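Long-range contact in acetyltransferase (Vibrio fischeri, PDB 3JVN), which probably transfers an acyl group, such as acetyl, to an acceptor that is not yet defined: residues P3-L16 with V58-F70. Residues are numbered along the deposited sequence; the frame is centred on the assembly and turned at random.
Sequences PVIRRAKEIDLYCL and VYVAEMDDVIIGF. With SO4 (sulfate ion), chain B.
Strand 4-7 pairs antiparallel with strand 56-62 at the margin of the GNAT sheet, Val4 facing Glu62 and Arg6 facing Val60 as hydrogen-bonded pairs. Val4 N gives its hydrogen to Glu62 O at 2.7 Å, Arg6 O takes that of Val60 N, and the ladder ends where Ala8 N meets Val58 O at 2.8 Å. Between these rungs Ile5 pairs with Ala61 and Arg7 with Tyr59, both non-hydrogen-bonded.

On the face carrying Arg6, Val60 and Glu62, a salt-bridge network ties the strands to the turn ahead of helix 13-30. The Arg6 side chain leaves with CG between its backbone N and carbonyl carbon (chi1 43°) and bends at chi3, which lays the guanidinium over Val60 CG2, 3.9 Å from CZ. Its NH2 reaches Glu62 OE2 at 2.7 Å near the guanidinium edge, a salt bridge whose hydrogen bond is weak, the guanidinium and carboxylate planes standing 50° apart, while NH1 makes a salt bridge, also through a weak hydrogen bond, with Asp12 OD2. That same oxygen accepts the N-H of Lys9 through its anti lone pair, so the Asp12 carboxylate links the Arg6 side chain to the backbone of its own turn.

In the GNAT fold, as here, the first strand edges the sheet and the first helix packs on one face. Leu16 CD2 sits 4.1 Å from both Val60 CG1 and Phe70 CG, and Cys15 SG lies against Ile67 CD1. Where strand 4-7 ends, Ala8 CB packs against both methyls of Val58, 3.5 Å from CG1 and from CG2. Helix 105-118 covers the other face, where Ile5 touches Gln108 and Tyr59 touches Arg112. A sulfate, probably from the crystallisation liquor, accepts a hydrogen bond from Arg7 N on its O1 at 2.8 Å and is also bonded by Arg112, while the Arg7 guanidinium turns one face to it.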
loop_
_atom_site.group_PDB
_atom_site.type_symbol
_atom_site.label_atom_id
_atom_site.label_comp_id
_atom_site.label_asym_id
_atom_site.label_seq_id
_atom_site.Cartn_x
_atom_site.Cartn_y
_atom_site.Cartn_z
ATOM N N PRO A 3 17.327 26.654 8.470
ATOM C CA PRO A 3 15.846 26.772 8.519
ATOM C C PRO A 3 15.257 25.892 9.621
ATOM O O PRO A 3 15.617 24.724 9.747
ATOM C CB PRO A 3 15.322 26.337 7.157
ATOM C CG PRO A 3 16.548 26.565 6.260
ATOM C CD PRO A 3 17.749 26.180 7.140
ATOM N N VAL A 4 14.340 26.455 10.405
ATOM C CA VAL A 4 13.688 25.727 11.501
ATOM C C VAL A 4 12.438 24.946 11.043
ATOM O O VAL A 4 11.459 25.542 10.579
ATOM C CB VAL A 4 13.252 26.701 12.633
ATOM C CG1 VAL A 4 12.696 25.920 13.823
ATOM C CG2 VAL A 4 14.428 27.568 13.049
ATOM N N ILE A 5 12.457 23.623 11.182
ATOM C CA ILE A 5 11.309 22.814 10.784
ATOM C C ILE A 5 10.368 22.601 11.966
ATOM O O ILE A 5 10.797 22.227 13.062
ATOM C CB ILE A 5 11.744 21.434 10.221
ATOM C CG1 ILE A 5 12.409 21.605 8.854
ATOM C CG2 ILE A 5 10.532 20.527 10.068
ATOM C CD1 ILE A 5 13.718 22.343 8.895
ATOM N N ARG A 6 9.082 22.851 11.740
ATOM C CA ARG A 6 8.079 22.700 12.791
ATOM C C ARG A 6 6.700 22.324 12.274
ATOM O O ARG A 6 6.417 22.432 11.082
ATOM C CB ARG A 6 7.962 23.994 13.600
ATOM C CG ARG A 6 7.970 25.259 12.763
ATOM C CD ARG A 6 7.441 26.473 13.539
ATOM N NE ARG A 6 5.997 26.627 13.354
ATOM C CZ ARG A 6 5.422 27.584 12.623
ATOM N NH1 ARG A 6 4.102 27.630 12.507
ATOM N NH2 ARG A 6 6.160 28.512 12.030
ATOM N N ARG A 7 5.845 21.864 13.179
ATOM C CA ARG A 7 4.491 21.502 12.804
ATOM C C ARG A 7 3.752 22.815 12.558
ATOM O O ARG A 7 3.891 23.773 13.321
ATOM C CB ARG A 7 3.800 20.730 13.927
ATOM C CG ARG A 7 3.491 21.575 15.134
ATOM C CD ARG A 7 2.431 20.944 16.004
ATOM N NE ARG A 7 2.981 20.228 17.151
ATOM C CZ ARG A 7 3.645 19.080 17.084
ATOM N NH1 ARG A 7 4.096 18.516 18.195
ATOM N NH2 ARG A 7 3.856 18.492 15.913
ATOM N N ALA A 8 2.983 22.858 11.476
ATOM C CA ALA A 8 2.220 24.045 11.114
ATOM C C ALA A 8 1.171 24.395 12.165
ATOM O O ALA A 8 0.862 23.605 13.057
ATOM C CB ALA A 8 1.554 23.835 9.769
ATOM N N LYS A 9 0.632 25.598 12.047
ATOM C CA LYS A 9 -0.379 26.086 12.970
ATOM C C LYS A 9 -1.452 26.852 12.213
ATOM O O LYS A 9 -1.274 27.209 11.047
ATOM C CB LYS A 9 0.251 27.005 14.018
ATOM C CG LYS A 9 1.275 26.347 14.929
ATOM C CD LYS A 9 1.644 27.287 16.071
ATOM C CE LYS A 9 2.229 28.600 15.549
ATOM N NZ LYS A 9 2.386 29.651 16.598
ATOM N N GLU A 10 -2.565 27.103 12.892
ATOM C CA GLU A 10 -3.679 27.828 12.306
ATOM C C GLU A 10 -3.224 29.218 11.825
ATOM O O GLU A 10 -3.834 29.802 10.921
ATOM C CB GLU A 10 -4.801 27.949 13.343
ATOM C CG GLU A 10 -6.141 28.408 12.783
ATOM C CD GLU A 10 -7.209 28.575 13.860
ATOM O OE1 GLU A 10 -6.953 29.328 14.833
ATOM O OE2 GLU A 10 -8.306 27.977 13.726
ATOM N N ILE A 11 -2.135 29.714 12.415
ATOM C CA ILE A 11 -1.556 31.022 12.097
ATOM C C ILE A 11 -0.806 31.071 10.765
ATOM O O ILE A 11 -0.451 32.144 10.283
ATOM C CB ILE A 11 -0.561 31.476 13.203
ATOM C CG1 ILE A 11 0.602 30.476 13.320
ATOM C CG2 ILE A 11 -1.278 31.575 14.545
ATOM C CD1 ILE A 11 2.004 31.098 13.249
ATOM N N ASP A 12 -0.566 29.910 10.170
ATOM C CA ASP A 12 0.147 29.854 8.902
ATOM C C ASP A 12 -0.798 29.594 7.728
ATOM O O ASP A 12 -0.379 29.630 6.568
ATOM C CB ASP A 12 1.211 28.761 8.958
ATOM C CG ASP A 12 2.089 28.862 10.193
ATOM O OD1 ASP A 12 2.850 29.854 10.317
ATOM O OD2 ASP A 12 2.012 27.942 11.036
ATOM N N LEU A 13 -2.068 29.327 8.022
ATOM C CA LEU A 13 -3.041 29.064 6.966
ATOM C C LEU A 13 -3.003 30.135 5.875
ATOM O O LEU A 13 -3.151 29.838 4.688
ATOM C CB LEU A 13 -4.460 28.956 7.551
ATOM C CG LEU A 13 -4.762 27.654 8.310
ATOM C CD1 LEU A 13 -6.201 27.655 8.821
ATOM C CD2 LEU A 13 -4.523 26.457 7.381
ATOM N N TYR A 14 -2.797 31.381 6.283
ATOM C CA TYR A 14 -2.744 32.483 5.332
ATOM C C TYR A 14 -1.551 32.298 4.373
ATOM O O TYR A 14 -1.711 32.368 3.155
ATOM C CB TYR A 14 -2.643 33.816 6.092
ATOM C CG TYR A 14 -2.945 35.026 5.240
ATOM C CD1 TYR A 14 -4.259 35.479 5.063
ATOM C CD2 TYR A 14 -1.924 35.686 4.562
ATOM C CE1 TYR A 14 -4.544 36.562 4.223
ATOM C CE2 TYR A 14 -2.194 36.755 3.717
ATOM C CZ TYR A 14 -3.503 37.191 3.550
ATOM O OH TYR A 14 -3.749 38.234 2.687
ATOM N N CYS A 15 -0.368 32.043 4.933
ATOM C CA CYS A 15 0.852 31.831 4.145
ATOM C C CYS A 15 0.688 30.616 3.249
ATOM O O CYS A 15 1.000 30.642 2.054
ATOM C CB CYS A 15 2.045 31.578 5.063
ATOM S SG CYS A 15 2.131 32.697 6.467
ATOM N N LEU A 16 0.200 29.539 3.851
ATOM C CA LEU A 16 0.003 28.301 3.130
ATOM C C LEU A 16 -0.863 28.452 1.881
ATOM O O LEU A 16 -0.548 27.859 0.856
ATOM C CB LEU A 16 -0.535 27.236 4.097
ATOM C CG LEU A 16 0.487 26.958 5.221
ATOM C CD1 LEU A 16 -0.001 25.868 6.164
ATOM C CD2 LEU A 16 1.823 26.542 4.590
ATOM N N VAL A 58 1.305 18.472 8.617
ATOM C CA VAL A 58 1.806 19.554 7.798
ATOM C C VAL A 58 2.961 20.225 8.519
ATOM O O VAL A 58 2.780 20.824 9.568
ATOM C CB VAL A 58 0.696 20.588 7.451
ATOM C CG1 VAL A 58 -0.104 20.940 8.689
ATOM C CG2 VAL A 58 1.326 21.820 6.858
ATOM N N TYR A 59 4.163 20.091 7.971
ATOM C CA TYR A 59 5.313 20.732 8.581
ATOM C C TYR A 59 5.797 21.852 7.682
ATOM O O TYR A 59 5.649 21.784 6.462
ATOM C CB TYR A 59 6.424 19.718 8.814
ATOM C CG TYR A 59 6.008 18.619 9.747
ATOM C CD1 TYR A 59 5.943 18.832 11.130
ATOM C CD2 TYR A 59 5.677 17.364 9.257
ATOM C CE1 TYR A 59 5.555 17.813 11.994
ATOM C CE2 TYR A 59 5.294 16.346 10.112
ATOM C CZ TYR A 59 5.239 16.567 11.470
ATOM O OH TYR A 59 4.884 15.538 12.311
ATOM N N VAL A 60 6.356 22.890 8.298
ATOM C CA VAL A 60 6.876 24.037 7.561
ATOM C C VAL A 60 8.334 24.336 7.921
ATOM O O VAL A 60 8.801 24.006 9.015
ATOM C CB VAL A 60 6.023 25.324 7.825
ATOM C CG1 VAL A 60 4.656 25.201 7.156
ATOM C CG2 VAL A 60 5.868 25.556 9.328
ATOM N N ALA A 61 9.045 24.946 6.976
ATOM C CA ALA A 61 10.437 25.342 7.161
ATOM C C ALA A 61 10.420 26.864 7.335
ATOM O O ALA A 61 10.016 27.590 6.424
ATOM C CB ALA A 61 11.260 24.956 5.940
ATOM N N GLU A 62 10.836 27.344 8.505
ATOM C CA GLU A 62 10.847 28.778 8.787
ATOM C C GLU A 62 12.290 29.264 8.841
ATOM O O GLU A 62 13.089 28.774 9.638
ATOM C CB GLU A 62 10.141 29.054 10.130
ATOM C CG GLU A 62 9.165 30.244 10.132
ATOM C CD GLU A 62 8.353 30.349 11.422
ATOM O OE1 GLU A 62 7.426 31.188 11.482
ATOM O OE2 GLU A 62 8.639 29.599 12.382
HETATM N N MSE A 63 12.627 30.220 7.983
HETATM C CA MSE A 63 13.982 30.751 7.958
HETATM C C MSE A 63 14.159 31.800 9.053
HETATM O O MSE A 63 14.676 31.502 10.132
HETATM C CB MSE A 63 14.298 31.360 6.589
HETATM C CG MSE A 63 15.729 31.870 6.456
HETATM SE SE MSE A 63 17.057 30.525 6.910
HETATM C CE MSE A 63 17.488 29.881 5.129
ATOM N N ASP A 64 13.724 33.024 8.772
ATOM C CA ASP A 64 13.840 34.109 9.740
ATOM C C ASP A 64 12.564 34.199 10.565
ATOM O O ASP A 64 12.570 33.975 11.776
ATOM C CB ASP A 64 14.098 35.435 9.014
ATOM C CG ASP A 64 15.472 36.006 9.320
ATOM O OD1 ASP A 64 15.707 36.362 10.494
ATOM O OD2 ASP A 64 16.317 36.087 8.398
ATOM N N ASP A 65 11.472 34.533 9.889
ATOM C CA ASP A 65 10.161 34.638 10.514
ATOM C C ASP A 65 9.153 34.401 9.405
ATOM O O ASP A 65 7.952 34.607 9.577
ATOM C CB ASP A 65 9.946 36.030 11.115
ATOM C CG ASP A 65 9.933 36.017 12.637
ATOM O OD1 ASP A 65 9.131 35.245 13.217
ATOM O OD2 ASP A 65 10.718 36.782 13.250
ATOM N N VAL A 66 9.670 33.976 8.256
ATOM C CA VAL A 66 8.854 33.696 7.086
ATOM C C VAL A 66 8.944 32.209 6.706
ATOM O O VAL A 66 10.012 31.598 6.761
ATOM C CB VAL A 66 9.295 34.590 5.888
ATOM C CG1 VAL A 66 10.785 34.414 5.621
ATOM C CG2 VAL A 66 8.489 34.248 4.640
ATOM N N ILE A 67 7.807 31.630 6.337
ATOM C CA ILE A 67 7.752 30.229 5.948
ATOM C C ILE A 67 8.227 30.085 4.508
ATOM O O ILE A 67 7.572 30.569 3.579
ATOM C CB ILE A 67 6.318 29.688 6.063
ATOM C CG1 ILE A 67 5.812 29.901 7.490
ATOM C CG2 ILE A 67 6.288 28.224 5.676
ATOM C CD1 ILE A 67 4.351 29.597 7.689
ATOM N N ILE A 68 9.371 29.430 4.321
ATOM C CA ILE A 68 9.923 29.245 2.985
ATOM C C ILE A 68 9.690 27.847 2.428
ATOM O O ILE A 68 10.214 27.491 1.369
ATOM C CB ILE A 68 11.451 29.582 2.947
ATOM C CG1 ILE A 68 12.189 28.927 4.131
ATOM C CG2 ILE A 68 11.652 31.095 2.956
ATOM C CD1 ILE A 68 12.496 27.459 3.940
ATOM N N GLY A 69 8.888 27.058 3.134
ATOM C CA GLY A 69 8.603 25.716 2.667
ATOM C C GLY A 69 7.675 24.933 3.573
ATOM O O GLY A 69 7.487 25.273 4.737
ATOM N N PHE A 70 7.078 23.880 3.026
ATOM C CA PHE A 70 6.181 23.026 3.790
ATOM C C PHE A 70 6.089 21.656 3.113
ATOM O O PHE A 70 6.489 21.481 1.960
ATOM C CB PHE A 70 4.780 23.657 3.897
ATOM C CG PHE A 70 4.017 23.669 2.603
ATOM C CD1 PHE A 70 4.283 24.627 1.623
ATOM C CD2 PHE A 70 3.083 22.676 2.331
ATOM C CE1 PHE A 70 3.631 24.585 0.385
ATOM C CE2 PHE A 70 2.431 22.625 1.103
ATOM C CZ PHE A 70 2.705 23.577 0.130
HETATM S S SO4 B . 7.779 20.023 15.985
HETATM O O1 SO4 B . 6.653 20.952 15.736
HETATM O O2 SO4 B . 7.248 18.718 16.413
HETATM O O3 SO4 B . 8.626 20.570 17.062
HETATM O O4 SO4 B . 8.587 19.865 14.752
#